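Local coordinates for serine-rich Repeat Adhesion Glycoprotein (Srr1) (Streptococcus agalactiae, PDB 4MBO) that binds fibrinogen as a serine-rich repeat glycoprotein adhesin, probably through a region that includes an immunoglobulin-like domain, at residues S40-L45 against P123-Q128; F60-S65 against A143-Q148; L64-D69 against L98-T103; D69-G74 against D127-S132. All coordinates share one frame; numbering follows the deposited sequence.

How the interactions relate
All four contacts belong to the same beta-sandwich region. Interactions 1 and 2 are antiparallel strand pairings, one in each of its two sheets, and their apolar side chains meet between the sheets: Leu45 of interaction 1 packs on Ala143 and Leu64 of interaction 2. Interaction 2 is buried; interactions 1, 3 and 4 are partly buried, the calcium-bearing sides of 1 and 3 being hydrated. Interaction 3 extends the strand 59-64 sheet into a turn, where a buried histidine ring is added to a single aliphatic contact. Interaction 4, joined to interaction 3 through Asp69 and to interaction 1 through Asp127 and Gln128, is a loop-to-loop contact of charges and amides lying nearest the centre of the chain.

Interaction 1: S40-L45 against P123-Q128; sequences SENLVL and PVWPDQ. With CA (calcium ion), chain E.
Strand 43-45 pairs antiparallel with strand 123-126 in the four-stranded sheet of the sandwich, and a calcium ion lies beside the end where the pairing begins. Leu43 and Val124 form the hydrogen-bonded pair: Leu43 N donates to Val124 O at 2.9 Å, and Val124 N to Leu43 O at 3.0 Å. Leu43 O also accepts from Asn42 ND2 (2.9 Å), the two donors coming from opposite faces of the carbonyl plane. With CG held between the backbone N and the carbonyl carbon (chi1 57°), the Asn42 amide runs beside the Pro123 ring, and CB rests over the five-membered ring of Trp125, 3.6 Å from its centroid and 14° off the normal, a CH-pi contact. At the indole edge NE1 donates to an in-plane water, which in turn donates to Glu41 O. In the conformer given, Ser40 O and OG bind calcium together with waters, one doubtfully close; another donates to Asn42 OD1, so the ion reaches the strand pair through solvent. On the other side of the sheet, Val124 CG1 meets Leu45 CB at 3.9 Å. Strand 20-25 flanks strand 43-51 and strand 68-69 flanks strand 116-126, while Leu43 and Leu45 pack on strand 139-145 of the facing sheet.

Interaction 2: F60-S65 against A143-Q148; sequences FTVKLS and ATLNNQ
Leu145 CD1 is the hub of the apolar centre, lying 4.0 Å from Phe60 CD1 and 4.1 Å from Val62 CG2. Its CG stands anti to the backbone N (chi1 177°), which carries the branch across to strand 60-64, where CD1 also approaches Thr61 O. Further along the same face, Leu64 CD2 touches Ala143 CB at 3.8 Å. Phe47 and Phe49 of strand 43-51 in the opposite sheet cover Leu145, so this side faces the interior of the sandwich. The backbones run antiparallel, their short axes at 159°. Lys63 and Thr144 make the hydrogen-bonded pair, with Lys63 N to Thr144 O at 2.9 Å and Thr144 N to Lys63 O at 2.8 Å, both donors in the carbonyl planes. Their side chains occupy the other face, where the extended Lys63 chain leads away from its partner strand. A type II' turn begins at Leu145, and direct pairing gives way to solvent: one water donates to Thr61 O (2.7 Å) and accepts from Asn146 N. A second water donates to Asn146 O and takes a weak bond from Lys63 NZ. Carbon thus faces inward, a lysine and a threonine outward, and water serves the backbone where the strands part.

Interaction 3: L64-D69 against L98-T103; sequences LSDNLD and LTHNIT. With CA (calcium ion), chain B.
Leu64 N donates to His100 O at 3.0 Å, the last backbone link between strand 59-64 and the segment leading into strand 101-106. Past it the chain folds into a type I turn from Ser65 to Leu68, closed by Leu68 N to Ser65 O. On the other segment, Thr99 OG1 accepts from Asn101 N in an ST turn, and His100 itself has positive phi, 64°. Its CG lies anti to the carbonyl carbon (chi1 -71°), which sends the imidazole under the turn. There ND1 donates to Leu68 O at 3.0 Å with an almost straight N-H...O angle of 172°. The acceptor lies in the ring plane, although the donor stands above the plane of the carbonyl. Asp66 CA sits over the centre of one ring face, 3.9 Å from the centroid, in a CH-pi contact, and Asp66 O also lies over a face of the ring, 3.0 Å from His100 CE1. Leu64 CD1 meets Ile102 CD1 at 4.2 Å, continuing the apolar interior. On the solvent side, calcium is bound by Thr99 O (2.3 Å) and a shell of waters, one of them doubtfully close. One water donates to Leu64 O and Asn101 OD1, another to Leu64 O and Asp66 OD1, so both segments hold the ion's hydration shell although only Thr99 O supplies a protein ligand. Because its partner is a carbonyl oxygen, ND1 must act as donor, and the straight bond holds the ring's rotation, while Asp66 OD1, 4.0 Å from the ion, probably adds electrostatic attraction without direct coordination.

Interaction 4: D69-G74 against D127-S132; sequences DTQGIG and DQRIIS
The guanidinium of Arg129 meets the Asp69 carboxylate at nearly a right angle, their planes 87° apart. NH1 donates to Asp69 OD2 at 2.9 Å as a salt bridge: the oxygen lies in the guanidinium plane, but NH1 stands above the carboxylate plane. The Gln71 amide is turned much more nearly flat against the same group, 27° from coplanar, and its OE1 accepts from NH1 at 3.1 Å in its own carbonyl plane. A bend at chi3 (-73°) folds the arginine back, which lets NE donate to Asp127 OD1 at 2.9 Å, on the syn side, while Arg129 N reaches the same oxygen on the anti side. That backbone bond makes an Asx turn at Asp127; Asp69 forms another, its OD1 accepting from Gln71 N (2.8 Å) and Gly72 N (3.0 Å), both from one face of the carboxylate. Each aspartate therefore organises the loop that follows its strand, with Arg129 bridging the two. The carboxylates themselves cross at about a right angle, Asp69 OD2 lying 3.3 Å from Asp127 OD1, a repulsion that the shared arginine probably offsets. A water donates to Asp69 OD2 and Gly72 O and accepts from Gln128 N, joining the loops beside the salt bridge. Ile73 CG2 touches Gln128 OE1 at 3.5 Å; the Gln128 amide is hydrogen-bonded to Arg176 and Met178 of strand 169-181 and to Asp245.

Interaction 1: S40-L45 against P123-Q128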
loop_
_atom_site.group_PDB
_atom_site.type_symbol
_atom_site.label_atom_id
_atom_site.label_comp_id
_atom_site.label_asym_id
_atom_site.label_seq_id
_atom_site.Cartn_x
_atom_site.Cartn_y
_atom_site.Cartn_z
ATOM N N SER A 40 3.956 -5.035 -7.602
ATOM C CA SER A 40 2.899 -5.896 -7.120
ATOM C C SER A 40 3.420 -7.255 -6.602
ATOM O O SER A 40 2.909 -8.300 -6.955
ATOM C CB SER A 40 1.832 -6.055 -8.230
ATOM O OG SER A 40 0.581 -6.485 -7.714
ATOM N N GLU A 41 4.469 -7.224 -5.781
ATOM C CA GLU A 41 4.990 -8.436 -5.131
ATOM C C GLU A 41 4.540 -8.563 -3.665
ATOM O O GLU A 41 4.196 -7.576 -3.005
ATOM C CB GLU A 41 6.515 -8.475 -5.208
ATOM C CG GLU A 41 7.002 -8.685 -6.631
ATOM C CD GLU A 41 8.480 -8.968 -6.759
ATOM O OE1 GLU A 41 9.257 -8.676 -5.813
ATOM O OE2 GLU A 41 8.857 -9.494 -7.840
ATOM N N ASN A 42 4.569 -9.797 -3.148
ATOM C CA ASN A 42 4.181 -10.079 -1.792
ATOM C C ASN A 42 4.803 -11.397 -1.395
ATOM O O ASN A 42 5.425 -12.082 -2.236
ATOM C CB ASN A 42 2.640 -10.095 -1.632
ATOM C CG ASN A 42 1.957 -11.087 -2.546
ATOM O OD1 ASN A 42 1.434 -10.706 -3.600
ATOM N ND2 ASN A 42 1.997 -12.366 -2.199
ATOM N N LEU A 43 4.686 -11.704 -0.119
ATOM C CA LEU A 43 5.122 -12.984 0.443
ATOM C C LEU A 43 3.908 -13.874 0.566
ATOM O O LEU A 43 2.776 -13.442 0.325
ATOM C CB LEU A 43 5.756 -12.775 1.806
ATOM C CG LEU A 43 7.014 -11.899 1.794
ATOM C CD1 LEU A 43 7.462 -11.566 3.214
ATOM C CD2 LEU A 43 8.137 -12.535 0.983
ATOM N N VAL A 44 4.129 -15.143 0.912
ATOM C CA VAL A 44 3.033 -16.071 1.078
ATOM C C VAL A 44 3.143 -16.744 2.454
ATOM O O VAL A 44 4.211 -17.226 2.849
ATOM C CB VAL A 44 3.025 -17.150 -0.043
ATOM C CG1 VAL A 44 1.900 -18.140 0.229
ATOM C CG2 VAL A 44 2.782 -16.483 -1.411
ATOM N N LEU A 45 2.043 -16.730 3.173
ATOM C CA LEU A 45 1.921 -17.401 4.459
ATOM C C LEU A 45 1.097 -18.667 4.314
ATOM O O LEU A 45 0.014 -18.656 3.718
ATOM C CB LEU A 45 1.199 -16.480 5.437
ATOM C CG LEU A 45 0.787 -17.084 6.794
ATOM C CD1 LEU A 45 2.020 -17.504 7.584
ATOM C CD2 LEU A 45 -0.046 -16.085 7.582
ATOM N N PRO A 123 -1.721 -14.461 0.781
ATOM C CA PRO A 123 -0.656 -13.483 0.635
ATOM C C PRO A 123 -0.528 -12.593 1.872
ATOM O O PRO A 123 -1.509 -12.278 2.554
ATOM C CB PRO A 123 -1.095 -12.642 -0.581
ATOM C CG PRO A 123 -2.556 -12.765 -0.584
ATOM C CD PRO A 123 -2.854 -14.171 -0.101
ATOM N N VAL A 124 0.703 -12.241 2.168
ATOM C CA VAL A 124 1.009 -11.266 3.224
ATOM C C VAL A 124 2.044 -10.301 2.652
ATOM O O VAL A 124 2.842 -10.673 1.806
ATOM C CB VAL A 124 1.506 -11.876 4.536
ATOM C CG1 VAL A 124 0.412 -12.682 5.217
ATOM C CG2 VAL A 124 2.748 -12.704 4.364
ATOM N N TRP A 125 2.015 -9.059 3.138
ATOM C CA TRP A 125 2.870 -8.015 2.645
ATOM C C TRP A 125 3.678 -7.354 3.753
ATOM O O TRP A 125 3.162 -7.167 4.867
ATOM C CB TRP A 125 2.008 -6.884 2.058
ATOM C CG TRP A 125 1.370 -7.134 0.750
ATOM C CD1 TRP A 125 1.800 -6.666 -0.455
ATOM C CD2 TRP A 125 0.165 -7.847 0.502
ATOM N NE1 TRP A 125 0.948 -7.058 -1.440
ATOM C CE2 TRP A 125 -0.077 -7.773 -0.881
ATOM C CE3 TRP A 125 -0.763 -8.513 1.328
ATOM C CZ2 TRP A 125 -1.172 -8.385 -1.488
ATOM C CZ3 TRP A 125 -1.871 -9.106 0.721
ATOM C CH2 TRP A 125 -2.063 -9.029 -0.667
ATOM N N PRO A 126 4.939 -6.989 3.460
ATOM C CA PRO A 126 5.626 -6.038 4.317
ATOM C C PRO A 126 4.697 -4.822 4.425
ATOM O O PRO A 126 4.220 -4.299 3.391
ATOM C CB PRO A 126 6.898 -5.699 3.526
ATOM C CG PRO A 126 7.132 -6.929 2.697
ATOM C CD PRO A 126 5.752 -7.333 2.282
ATOM N N ASP A 127 4.397 -4.381 5.643
ATOM C CA ASP A 127 3.393 -3.337 5.857
ATOM C C ASP A 127 3.938 -2.013 5.395
ATOM O O ASP A 127 4.931 -1.513 5.936
ATOM C CB ASP A 127 2.964 -3.336 7.330
ATOM C CG ASP A 127 1.876 -2.355 7.656
ATOM O OD1 ASP A 127 1.668 -1.355 6.932
ATOM O OD2 ASP A 127 1.191 -2.578 8.684
ATOM N N GLN A 128 3.267 -1.434 4.401
ATOM C CA GLN A 128 3.740 -0.193 3.779
ATOM C C GLN A 128 3.728 1.019 4.675
ATOM O O GLN A 128 4.335 2.061 4.329
ATOM C CB GLN A 128 2.975 0.089 2.458
ATOM C CG GLN A 128 1.490 0.418 2.618
ATOM C CD GLN A 128 0.838 0.783 1.308
ATOM O OE1 GLN A 128 1.311 0.384 0.222
ATOM N NE2 GLN A 128 -0.257 1.520 1.382
HETATM CA CA CA E . 0.269 -8.891 -7.294
HETATM O O HOH W 1 2.285 -5.757 -3.771
HETATM O O HOH W 2 0.491 -7.930 -4.761
HETATM O O HOH W 3 -1.502 -8.364 -8.976
HETATM O O HOH W 4 1.437 -9.627 -9.391
HETATM O O HOH W 5 -1.424 -10.355 -6.747
HETATM O O HOH W 6 1.065 -9.928 -5.728
#

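Interaction 2: F60-S65 against A143-Q148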
loop_
_atom_site.group_PDB
_atom_site.type_symbol
_atom_site.label_atom_id
_atom_site.label_comp_id
_atom_site.label_asym_id
_atom_site.label_seq_id
_atom_site.Cartn_x
_atom_site.Cartn_y
_atom_site.Cartn_z
ATOM N N PHE A 60 -8.792 -19.138 17.446
ATOM C CA PHE A 60 -7.348 -19.402 17.426
ATOM C C PHE A 60 -6.735 -18.213 16.727
ATOM O O PHE A 60 -7.420 -17.493 15.989
ATOM C CB PHE A 60 -6.933 -20.759 16.834
ATOM C CG PHE A 60 -7.114 -20.884 15.360
ATOM C CD1 PHE A 60 -6.084 -20.524 14.485
ATOM C CD2 PHE A 60 -8.300 -21.352 14.833
ATOM C CE1 PHE A 60 -6.241 -20.656 13.121
ATOM C CE2 PHE A 60 -8.463 -21.468 13.462
ATOM C CZ PHE A 60 -7.429 -21.106 12.604
ATOM N N THR A 61 -5.446 -17.967 16.993
ATOM C CA THR A 61 -4.803 -16.759 16.535
ATOM C C THR A 61 -3.497 -17.034 15.823
ATOM O O THR A 61 -2.617 -17.701 16.383
ATOM C CB THR A 61 -4.549 -15.834 17.752
ATOM O OG1 THR A 61 -5.782 -15.672 18.497
ATOM C CG2 THR A 61 -4.049 -14.471 17.353
ATOM N N VAL A 62 -3.361 -16.488 14.621
ATOM C CA VAL A 62 -2.075 -16.494 13.894
ATOM C C VAL A 62 -1.460 -15.105 14.097
ATOM O O VAL A 62 -2.054 -14.098 13.727
ATOM C CB VAL A 62 -2.254 -16.809 12.419
ATOM C CG1 VAL A 62 -0.937 -16.707 11.671
ATOM C CG2 VAL A 62 -2.869 -18.181 12.251
ATOM N N LYS A 63 -0.301 -15.057 14.719
ATOM C CA LYS A 63 0.351 -13.787 15.042
ATOM C C LYS A 63 1.366 -13.410 13.986
ATOM O O LYS A 63 2.203 -14.219 13.632
ATOM C CB LYS A 63 1.006 -13.893 16.399
ATOM C CG LYS A 63 0.064 -14.356 17.506
ATOM C CD LYS A 63 0.891 -14.553 18.772
ATOM C CE LYS A 63 0.113 -15.142 19.907
ATOM N NZ LYS A 63 1.047 -15.152 21.070
ATOM N N LEU A 64 1.302 -12.175 13.489
ATOM C CA LEU A 64 2.295 -11.692 12.546
ATOM C C LEU A 64 3.163 -10.623 13.251
ATOM O O LEU A 64 2.760 -9.978 14.208
ATOM C CB LEU A 64 1.647 -11.062 11.311
ATOM C CG LEU A 64 0.560 -11.864 10.600
ATOM C CD1 LEU A 64 0.007 -11.041 9.447
ATOM C CD2 LEU A 64 1.114 -13.205 10.161
ATOM N N SER A 65 4.387 -10.468 12.781
ATOM C CA SER A 65 5.242 -9.409 13.251
ATOM C C SER A 65 4.646 -8.056 12.884
ATOM O O SER A 65 3.778 -7.974 12.006
ATOM C CB SER A 65 6.660 -9.604 12.686
ATOM O OG SER A 65 6.695 -9.777 11.261
ATOM N N ALA A 143 5.837 -15.102 11.679
ATOM C CA ALA A 143 4.474 -15.478 11.966
ATOM C C ALA A 143 4.521 -16.621 12.946
ATOM O O ALA A 143 5.326 -17.536 12.809
ATOM C CB ALA A 143 3.738 -15.883 10.712
ATOM N N THR A 144 3.588 -16.615 13.892
ATOM C CA THR A 144 3.506 -17.622 14.943
ATOM C C THR A 144 2.116 -18.222 15.058
ATOM O O THR A 144 1.126 -17.518 14.996
ATOM C CB THR A 144 3.845 -16.984 16.307
ATOM O OG1 THR A 144 5.212 -16.535 16.296
ATOM C CG2 THR A 144 3.689 -17.952 17.453
ATOM N N LEU A 145 2.054 -19.543 15.246
ATOM C CA LEU A 145 0.800 -20.213 15.523
ATOM C C LEU A 145 1.123 -21.176 16.673
ATOM O O LEU A 145 1.831 -22.146 16.498
ATOM C CB LEU A 145 0.236 -20.944 14.285
ATOM C CG LEU A 145 -1.058 -21.730 14.550
ATOM C CD1 LEU A 145 -2.175 -20.909 15.176
ATOM C CD2 LEU A 145 -1.541 -22.292 13.229
ATOM N N ASN A 146 0.602 -20.849 17.856
ATOM C CA ASN A 146 0.897 -21.580 19.083
ATOM C C ASN A 146 2.421 -21.567 19.271
ATOM O O ASN A 146 3.051 -20.508 19.275
ATOM C CB ASN A 146 0.324 -22.988 19.060
ATOM C CG ASN A 146 0.364 -23.668 20.444
ATOM O OD1 ASN A 146 0.268 -23.005 21.483
ATOM N ND2 ASN A 146 0.478 -24.983 20.451
ATOM N N ASN A 147 3.015 -22.743 19.368
ATOM C CA ASN A 147 4.461 -22.842 19.611
ATOM C C ASN A 147 5.304 -22.968 18.348
ATOM O O ASN A 147 6.516 -23.178 18.435
ATOM C CB ASN A 147 4.721 -24.046 20.546
ATOM C CG ASN A 147 4.129 -23.846 21.931
ATOM O OD1 ASN A 147 3.609 -24.793 22.558
ATOM N ND2 ASN A 147 4.163 -22.613 22.411
ATOM N N GLN A 148 4.694 -22.823 17.171
ATOM C CA GLN A 148 5.450 -22.913 15.923
ATOM C C GLN A 148 5.610 -21.551 15.308
ATOM O O GLN A 148 4.658 -20.769 15.271
ATOM C CB GLN A 148 4.726 -23.805 14.926
ATOM C CG GLN A 148 4.482 -25.222 15.437
ATOM C CD GLN A 148 5.714 -25.958 15.940
ATOM O OE1 GLN A 148 5.656 -26.634 16.987
ATOM N NE2 GLN A 148 6.804 -25.822 15.256
HETATM O O HOH W 7 -1.022 -18.639 18.330
HETATM O O HOH W 8 2.260 -18.225 20.722
#

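Interaction 3: L64-D69 against L98-T103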
loop_
_atom_site.group_PDB
_atom_site.type_symbol
_atom_site.label_atom_id
_atom_site.label_comp_id
_atom_site.label_asym_id
_atom_site.label_seq_id
_atom_site.Cartn_x
_atom_site.Cartn_y
_atom_site.Cartn_z
ATOM N N LEU A 64 1.302 -12.175 13.489
ATOM C CA LEU A 64 2.295 -11.692 12.546
ATOM C C LEU A 64 3.163 -10.623 13.251
ATOM O O LEU A 64 2.760 -9.978 14.208
ATOM C CB LEU A 64 1.647 -11.062 11.311
ATOM C CG LEU A 64 0.560 -11.864 10.600
ATOM C CD1 LEU A 64 0.007 -11.041 9.447
ATOM C CD2 LEU A 64 1.114 -13.205 10.161
ATOM N N SER A 65 4.387 -10.468 12.781
ATOM C CA SER A 65 5.242 -9.409 13.251
ATOM C C SER A 65 4.646 -8.056 12.884
ATOM O O SER A 65 3.778 -7.974 12.006
ATOM C CB SER A 65 6.660 -9.604 12.686
ATOM O OG SER A 65 6.695 -9.777 11.261
ATOM N N ASP A 66 5.064 -7.009 13.585
ATOM C CA ASP A 66 4.525 -5.680 13.380
ATOM C C ASP A 66 4.722 -5.131 11.995
ATOM O O ASP A 66 4.072 -4.157 11.629
ATOM C CB ASP A 66 5.205 -4.667 14.309
ATOM C CG ASP A 66 4.762 -4.751 15.712
ATOM O OD1 ASP A 66 4.013 -5.645 16.104
ATOM O OD2 ASP A 66 5.211 -3.840 16.472
ATOM N N ASN A 67 5.641 -5.702 11.234
ATOM C CA ASN A 67 5.909 -5.186 9.919
ATOM C C ASN A 67 5.276 -5.998 8.812
ATOM O O ASN A 67 5.698 -5.879 7.673
ATOM C CB ASN A 67 7.415 -5.112 9.685
ATOM C CG ASN A 67 8.096 -6.465 9.828
ATOM O OD1 ASN A 67 7.436 -7.493 10.007
ATOM N ND2 ASN A 67 9.417 -6.469 9.712
ATOM N N LEU A 68 4.260 -6.792 9.136
ATOM C CA LEU A 68 3.624 -7.672 8.166
ATOM C C LEU A 68 2.109 -7.554 8.272
ATOM O O LEU A 68 1.587 -7.533 9.391
ATOM C CB LEU A 68 4.099 -9.095 8.494
ATOM C CG LEU A 68 3.909 -10.224 7.512
ATOM C CD1 LEU A 68 4.696 -9.985 6.253
ATOM C CD2 LEU A 68 4.329 -11.552 8.153
ATOM N N ASP A 69 1.401 -7.428 7.131
ATOM C CA ASP A 69 -0.062 -7.306 7.101
ATOM C C ASP A 69 -0.636 -8.222 6.016
ATOM O O ASP A 69 0.107 -8.821 5.251
ATOM C CB ASP A 69 -0.532 -5.851 6.974
ATOM C CG ASP A 69 -0.245 -5.226 5.637
ATOM O OD1 ASP A 69 -0.570 -5.854 4.619
ATOM O OD2 ASP A 69 0.238 -4.047 5.612
ATOM N N LEU A 98 -4.364 -3.352 14.875
ATOM C CA LEU A 98 -3.902 -3.074 16.199
ATOM C C LEU A 98 -2.854 -4.053 16.674
ATOM O O LEU A 98 -1.820 -3.642 17.163
ATOM C CB LEU A 98 -5.094 -3.101 17.173
ATOM C CG LEU A 98 -4.761 -2.853 18.618
ATOM C CD1 LEU A 98 -4.283 -1.412 18.793
ATOM C CD2 LEU A 98 -6.006 -3.129 19.462
ATOM N N THR A 99 -3.107 -5.355 16.507
ATOM C CA THR A 99 -2.226 -6.368 17.034
ATOM C C THR A 99 -1.352 -7.083 15.984
ATOM O O THR A 99 -0.405 -7.769 16.345
ATOM C CB THR A 99 -3.068 -7.513 17.644
ATOM O OG1 THR A 99 -3.954 -8.029 16.641
ATOM C CG2 THR A 99 -3.899 -7.030 18.814
ATOM N N HIS A 100 -1.716 -6.909 14.725
ATOM C CA HIS A 100 -1.099 -7.637 13.601
ATOM C C HIS A 100 -1.392 -9.138 13.727
ATOM O O HIS A 100 -0.684 -9.959 13.183
ATOM C CB HIS A 100 0.390 -7.342 13.435
ATOM C CG HIS A 100 0.647 -5.964 12.937
ATOM N ND1 HIS A 100 1.042 -5.698 11.641
ATOM C CD2 HIS A 100 0.575 -4.769 13.565
ATOM C CE1 HIS A 100 1.124 -4.390 11.478
ATOM N NE2 HIS A 100 0.849 -3.802 12.629
ATOM N N ASN A 101 -2.486 -9.474 14.384
ATOM C CA ASN A 101 -2.901 -10.877 14.483
ATOM C C ASN A 101 -4.092 -11.168 13.607
ATOM O O ASN A 101 -4.950 -10.294 13.359
ATOM C CB ASN A 101 -3.321 -11.266 15.895
ATOM C CG ASN A 101 -2.181 -11.218 16.882
ATOM O OD1 ASN A 101 -1.040 -11.216 16.497
ATOM N ND2 ASN A 101 -2.512 -11.168 18.154
ATOM N N ILE A 102 -4.142 -12.407 13.108
ATOM C CA ILE A 102 -5.291 -12.910 12.384
ATOM C C ILE A 102 -6.056 -13.830 13.355
ATOM O O ILE A 102 -5.522 -14.827 13.841
ATOM C CB ILE A 102 -4.916 -13.702 11.146
ATOM C CG1 ILE A 102 -3.884 -12.938 10.286
ATOM C CG2 ILE A 102 -6.178 -14.032 10.380
ATOM C CD1 ILE A 102 -3.185 -13.788 9.274
ATOM N N THR A 103 -7.286 -13.474 13.664
ATOM C CA THR A 103 -8.106 -14.215 14.587
ATOM C C THR A 103 -9.183 -14.942 13.818
ATOM O O THR A 103 -9.956 -14.334 13.051
ATOM C CB THR A 103 -8.793 -13.304 15.617
ATOM O OG1 THR A 103 -7.807 -12.600 16.359
ATOM C CG2 THR A 103 -9.671 -14.074 16.604
HETATM CA CA CA B . 1.375 -8.115 17.789
HETATM O O HOH W 9 1.391 -10.260 16.613
HETATM O O HOH W 10 3.085 -8.126 16.217
HETATM O O HOH W 11 1.763 -6.306 17.746
HETATM O O HOH W 12 0.047 -10.014 19.242
HETATM O O HOH W 13 0.102 -6.936 19.455
HETATM O O HOH W 14 2.892 -8.514 19.448
#

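Interaction 4: D69-G74 against D127-S132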
loop_
_atom_site.group_PDB
_atom_site.type_symbol
_atom_site.label_atom_id
_atom_site.label_comp_id
_atom_site.label_asym_id
_atom_site.label_seq_id
_atom_site.Cartn_x
_atom_site.Cartn_y
_atom_site.Cartn_z
ATOM N N ASP A 69 1.401 -7.428 7.131
ATOM C CA ASP A 69 -0.062 -7.306 7.101
ATOM C C ASP A 69 -0.636 -8.222 6.016
ATOM O O ASP A 69 0.107 -8.821 5.251
ATOM C CB ASP A 69 -0.532 -5.851 6.974
ATOM C CG ASP A 69 -0.245 -5.226 5.637
ATOM O OD1 ASP A 69 -0.570 -5.854 4.619
ATOM O OD2 ASP A 69 0.238 -4.047 5.612
ATOM N N THR A 70 -1.953 -8.387 6.029
ATOM C CA THR A 70 -2.681 -9.207 5.076
ATOM C C THR A 70 -3.327 -8.401 3.952
ATOM O O THR A 70 -4.153 -8.919 3.186
ATOM C CB THR A 70 -3.838 -9.929 5.809
ATOM O OG1 THR A 70 -4.677 -8.932 6.429
ATOM C CG2 THR A 70 -3.275 -10.871 6.847
ATOM N N GLN A 71 -2.913 -7.137 3.852
ATOM C CA GLN A 71 -3.566 -6.151 2.978
ATOM C C GLN A 71 -2.835 -5.586 1.744
ATOM O O GLN A 71 -3.458 -5.409 0.679
ATOM C CB GLN A 71 -3.953 -4.958 3.849
ATOM C CG GLN A 71 -4.990 -5.295 4.900
ATOM C CD GLN A 71 -5.275 -4.120 5.792
ATOM O OE1 GLN A 71 -4.353 -3.402 6.175
ATOM N NE2 GLN A 71 -6.548 -3.941 6.175
ATOM N N GLY A 72 -1.581 -5.221 1.893
ATOM C CA GLY A 72 -0.853 -4.524 0.843
ATOM C C GLY A 72 -1.428 -3.116 0.766
ATOM O O GLY A 72 -1.349 -2.354 1.756
ATOM N N ILE A 73 -2.067 -2.786 -0.374
ATOM C CA ILE A 73 -2.709 -1.459 -0.531
ATOM C C ILE A 73 -4.211 -1.488 -0.212
ATOM O O ILE A 73 -4.882 -0.489 -0.290
ATOM C CB ILE A 73 -2.480 -0.809 -1.910
ATOM C CG1 ILE A 73 -3.150 -1.607 -3.059
ATOM C CG2 ILE A 73 -0.989 -0.650 -2.158
ATOM C CD1 ILE A 73 -3.127 -0.877 -4.374
ATOM N N GLY A 74 -4.710 -2.647 0.200
ATOM C CA GLY A 74 -6.113 -2.793 0.492
ATOM C C GLY A 74 -6.566 -2.376 1.861
ATOM O O GLY A 74 -5.772 -2.084 2.740
ATOM N N ASP A 127 4.397 -4.381 5.643
ATOM C CA ASP A 127 3.393 -3.337 5.857
ATOM C C ASP A 127 3.938 -2.013 5.395
ATOM O O ASP A 127 4.931 -1.513 5.936
ATOM C CB ASP A 127 2.964 -3.336 7.330
ATOM C CG ASP A 127 1.876 -2.355 7.656
ATOM O OD1 ASP A 127 1.668 -1.355 6.932
ATOM O OD2 ASP A 127 1.191 -2.578 8.684
ATOM N N GLN A 128 3.267 -1.434 4.401
ATOM C CA GLN A 128 3.740 -0.193 3.779
ATOM C C GLN A 128 3.728 1.019 4.675
ATOM O O GLN A 128 4.335 2.061 4.329
ATOM C CB GLN A 128 2.975 0.089 2.458
ATOM C CG GLN A 128 1.490 0.418 2.618
ATOM C CD GLN A 128 0.838 0.783 1.308
ATOM O OE1 GLN A 128 1.311 0.384 0.222
ATOM N NE2 GLN A 128 -0.257 1.520 1.382
ATOM N N ARG A 129 3.004 0.926 5.794
ATOM C CA ARG A 129 2.961 2.018 6.766
ATOM C C ARG A 129 4.126 1.944 7.753
ATOM O O ARG A 129 4.433 2.937 8.402
ATOM C CB ARG A 129 1.636 1.944 7.520
ATOM C CG ARG A 129 0.437 2.296 6.645
ATOM C CD ARG A 129 -0.852 1.607 7.065
ATOM N NE ARG A 129 -0.801 0.168 6.713
ATOM C CZ ARG A 129 -1.844 -0.563 6.331
ATOM N NH1 ARG A 129 -1.672 -1.841 5.987
ATOM N NH2 ARG A 129 -3.052 -0.027 6.267
ATOM N N ILE A 130 4.725 0.764 7.874
ATOM C CA ILE A 130 5.818 0.474 8.818
ATOM C C ILE A 130 7.154 0.483 8.089
ATOM O O ILE A 130 8.055 1.221 8.481
ATOM C CB ILE A 130 5.574 -0.857 9.519
ATOM C CG1 ILE A 130 4.213 -0.831 10.253
ATOM C CG2 ILE A 130 6.710 -1.187 10.486
ATOM C CD1 ILE A 130 4.138 0.213 11.326
ATOM N N ILE A 131 7.297 -0.329 7.045
ATOM C CA ILE A 131 8.487 -0.305 6.172
ATOM C C ILE A 131 8.030 0.575 5.013
ATOM O O ILE A 131 7.708 0.093 3.935
ATOM C CB ILE A 131 8.890 -1.696 5.704
ATOM C CG1 ILE A 131 9.080 -2.626 6.900
ATOM C CG2 ILE A 131 10.167 -1.644 4.875
ATOM C CD1 ILE A 131 9.282 -4.070 6.531
ATOM N N SER A 132 8.041 1.877 5.270
ATOM C CA SER A 132 7.522 2.863 4.339
ATOM C C SER A 132 8.551 3.440 3.358
ATOM O O SER A 132 8.216 4.268 2.503
ATOM C CB SER A 132 6.864 3.958 5.144
ATOM O OG SER A 132 7.853 4.567 5.935
HETATM O O HOH W 15 0.771 -2.897 3.334
HETATM O O HOH W 16 -5.796 -0.500 5.219
#